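Local coordinates for macrodomain protein (Streptomyces coelicolor, PDB 5E3B) that probably acts as an ADP-ribosyl hydrolase of the macrodomain family, removing ADP-ribose from thymidine in DNA, at residues A[72-77]-A[81-86]. Sequence-based numbering, arbitrary orientation. Where two conformers were deposited one is given.
Sequences RAWHRD and NDFGLG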
loop_
_atom_site.group_PDB
_atom_site.type_symbol
_atom_site.label_atom_id
_atom_site.label_comp_id
_atom_site.label_asym_id
_atom_site.label_seq_id
_atom_site.Cartn_x
_atom_site.Cartn_y
_atom_site.Cartn_z
ATOM N N ARG A 72 -3.068 -14.063 0.654
ATOM C CA ARG A 72 -3.721 -15.200 1.389
ATOM C C ARG A 72 -2.666 -16.245 1.698
ATOM O O ARG A 72 -2.713 -16.803 2.809
ATOM C CB ARG A 72 -4.878 -15.737 0.560
ATOM C CG ARG A 72 -6.035 -14.783 0.392
ATOM C CD ARG A 72 -7.258 -15.517 -0.043
ATOM N NE ARG A 72 -8.372 -14.616 -0.377
ATOM C CZ ARG A 72 -9.243 -14.109 0.496
ATOM N NH1 ARG A 72 -9.102 -14.213 1.768
ATOM N NH2 ARG A 72 -10.164 -13.304 -0.010
ATOM N N ALA A 73 -1.752 -16.507 0.769
ATOM C CA ALA A 73 -0.696 -17.522 0.996
ATOM C C ALA A 73 0.244 -17.063 2.082
ATOM O O ALA A 73 0.613 -17.813 3.001
ATOM C CB ALA A 73 0.038 -17.776 -0.257
ATOM N N TRP A 74 0.636 -15.786 2.049
ATOM C CA TRP A 74 1.473 -15.164 3.069
ATOM C C TRP A 74 0.878 -15.306 4.446
ATOM O O TRP A 74 1.512 -15.795 5.362
ATOM C CB TRP A 74 1.800 -13.754 2.620
ATOM C CG TRP A 74 2.815 -12.935 3.380
ATOM C CD1 TRP A 74 3.982 -13.374 3.942
ATOM C CD2 TRP A 74 2.776 -11.520 3.538
ATOM N NE1 TRP A 74 4.688 -12.277 4.472
ATOM C CE2 TRP A 74 3.959 -11.141 4.276
ATOM C CE3 TRP A 74 1.846 -10.527 3.187
ATOM C CZ2 TRP A 74 4.224 -9.817 4.583
ATOM C CZ3 TRP A 74 2.091 -9.185 3.535
ATOM C CH2 TRP A 74 3.307 -8.874 4.234
ATOM N N HIS A 75 -0.363 -14.916 4.608
ATOM C CA HIS A 75 -1.059 -15.081 5.868
ATOM C C HIS A 75 -1.174 -16.619 6.263
ATOM O O HIS A 75 -0.898 -16.945 7.420
ATOM C CB HIS A 75 -2.431 -14.486 5.742
ATOM C CG HIS A 75 -3.269 -14.753 6.923
ATOM N ND1 HIS A 75 -4.167 -15.819 6.907
ATOM C CD2 HIS A 75 -3.324 -14.227 8.158
ATOM C CE1 HIS A 75 -4.767 -15.885 8.066
ATOM N NE2 HIS A 75 -4.276 -14.967 8.855
ATOM N N ARG A 76 -1.536 -17.466 5.304
ATOM C CA ARG A 76 -1.765 -18.880 5.640
ATOM C C ARG A 76 -0.479 -19.489 6.204
ATOM O O ARG A 76 -0.509 -20.259 7.181
ATOM C CB ARG A 76 -2.235 -19.596 4.411
ATOM C CG ARG A 76 -2.472 -21.080 4.567
ATOM C CD ARG A 76 -3.195 -21.446 3.256
ATOM N NE ARG A 76 -2.390 -21.320 2.000
ATOM C CZ ARG A 76 -2.624 -20.577 0.869
ATOM N NH1 ARG A 76 -1.727 -20.731 -0.091
ATOM N NH2 ARG A 76 -3.631 -19.655 0.636
ATOM N N ASP A 77 0.639 -19.058 5.700
ATOM C CA ASP A 77 1.950 -19.629 6.029
ATOM C C ASP A 77 2.721 -18.821 7.055
ATOM O O ASP A 77 3.942 -18.946 7.185
ATOM C CB ASP A 77 2.746 -19.747 4.732
ATOM C CG ASP A 77 2.102 -20.725 3.688
ATOM O OD1 ASP A 77 1.248 -21.586 4.051
ATOM O OD2 ASP A 77 2.432 -20.632 2.476
ATOM N N ASN A 81 6.948 -17.735 8.128
ATOM C CA ASN A 81 7.391 -16.584 7.400
ATOM C C ASN A 81 7.337 -15.234 8.179
ATOM O O ASN A 81 7.123 -15.267 9.399
ATOM C CB ASN A 81 6.668 -16.550 5.999
ATOM C CG ASN A 81 5.202 -16.065 6.076
ATOM O OD1 ASN A 81 4.848 -15.355 6.951
ATOM N ND2 ASN A 81 4.392 -16.515 5.151
ATOM N N ASP A 82 7.573 -14.060 7.509
ATOM C CA ASP A 82 7.542 -12.620 8.063
ATOM C C ASP A 82 6.189 -11.907 8.247
ATOM O O ASP A 82 6.098 -10.742 8.737
ATOM C CB ASP A 82 8.599 -11.646 7.391
ATOM C CG ASP A 82 8.013 -10.595 6.320
ATOM O OD1 ASP A 82 7.108 -10.936 5.529
ATOM O OD2 ASP A 82 8.555 -9.435 6.216
ATOM N N PHE A 83 5.100 -12.605 7.903
ATOM C CA PHE A 83 3.798 -11.961 8.019
ATOM C C PHE A 83 3.554 -11.417 9.403
ATOM O O PHE A 83 3.714 -12.159 10.394
ATOM C CB PHE A 83 2.679 -12.969 7.665
ATOM C CG PHE A 83 1.318 -12.344 7.657
ATOM C CD1 PHE A 83 0.581 -12.270 8.832
ATOM C CD2 PHE A 83 0.758 -11.860 6.490
ATOM C CE1 PHE A 83 -0.693 -11.714 8.831
ATOM C CE2 PHE A 83 -0.486 -11.271 6.466
ATOM C CZ PHE A 83 -1.213 -11.179 7.639
ATOM N N GLY A 84 3.163 -10.154 9.476
ATOM C CA GLY A 84 2.897 -9.448 10.706
ATOM C C GLY A 84 2.787 -7.983 10.501
ATOM O O GLY A 84 3.141 -7.451 9.441
ATOM N N LEU A 85 2.379 -7.293 11.541
ATOM C CA LEU A 85 2.237 -5.818 11.520
ATOM C C LEU A 85 3.514 -5.130 11.136
ATOM O O LEU A 85 4.599 -5.501 11.680
ATOM C CB LEU A 85 1.682 -5.264 12.842
ATOM C CG LEU A 85 0.165 -5.534 13.077
ATOM C CD1 LEU A 85 -0.199 -5.289 14.546
ATOM C CD2 LEU A 85 -0.729 -4.692 12.218
ATOM N N GLY A 86 3.404 -4.208 10.189
ATOM C CA GLY A 86 4.577 -3.479 9.612
ATOM C C GLY A 86 5.312 -4.139 8.442
ATOM O O GLY A 86 6.055 -3.484 7.735
#
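The carbonyl oxygen of Trp74, in the last turn of helix 66-76, takes a nearly straight hydrogen bond (175°) from Asn81, with ND2 3.0 Å from O. The bond uses a lone pair in the carbonyl plane and lies in the amide plane as well; the same oxygen receives a second, weak bond from the backbone N of Asp77. Asparagine suits this place because its amide offers an acceptor beside the donor: OD1 of Asn81 accepts from N of Phe83 at 2.9 Å, closing an Asx turn, with the donor standing above the carbonyl plane. One side chain thus ties the helix end to the returning chain while shaping the turn.

With CG anti to the backbone N (chi1 -171°), the indole of Trp74 lies beside its own carbonyl carbon, where its broad apolar face meets Phe83. Its edge N-H serves Asp82: in one of two deposited conformers, OD1 of Asp82 lies near the indole plane, 3.0 Å from NE1 of Trp74, in a bent, less certain bond. The flat ring of Phe83 serves two neighbours, giving its edge to the Trp74 face in a T-shaped pair, CD2 standing 3.6 Å from CD2 of Trp74, and its face to the His75 ring edge and CA. CB of Phe83 adds a CH-pi contact with the five-membered ring. Trp74 and Phe83 both touch Ile103 of strand 97-105, so their side of this aromatic cluster packs against the mixed sheet, where the chain passes from helix 66-76 to strand 88-94 in the macrodomain's alpha/beta fold.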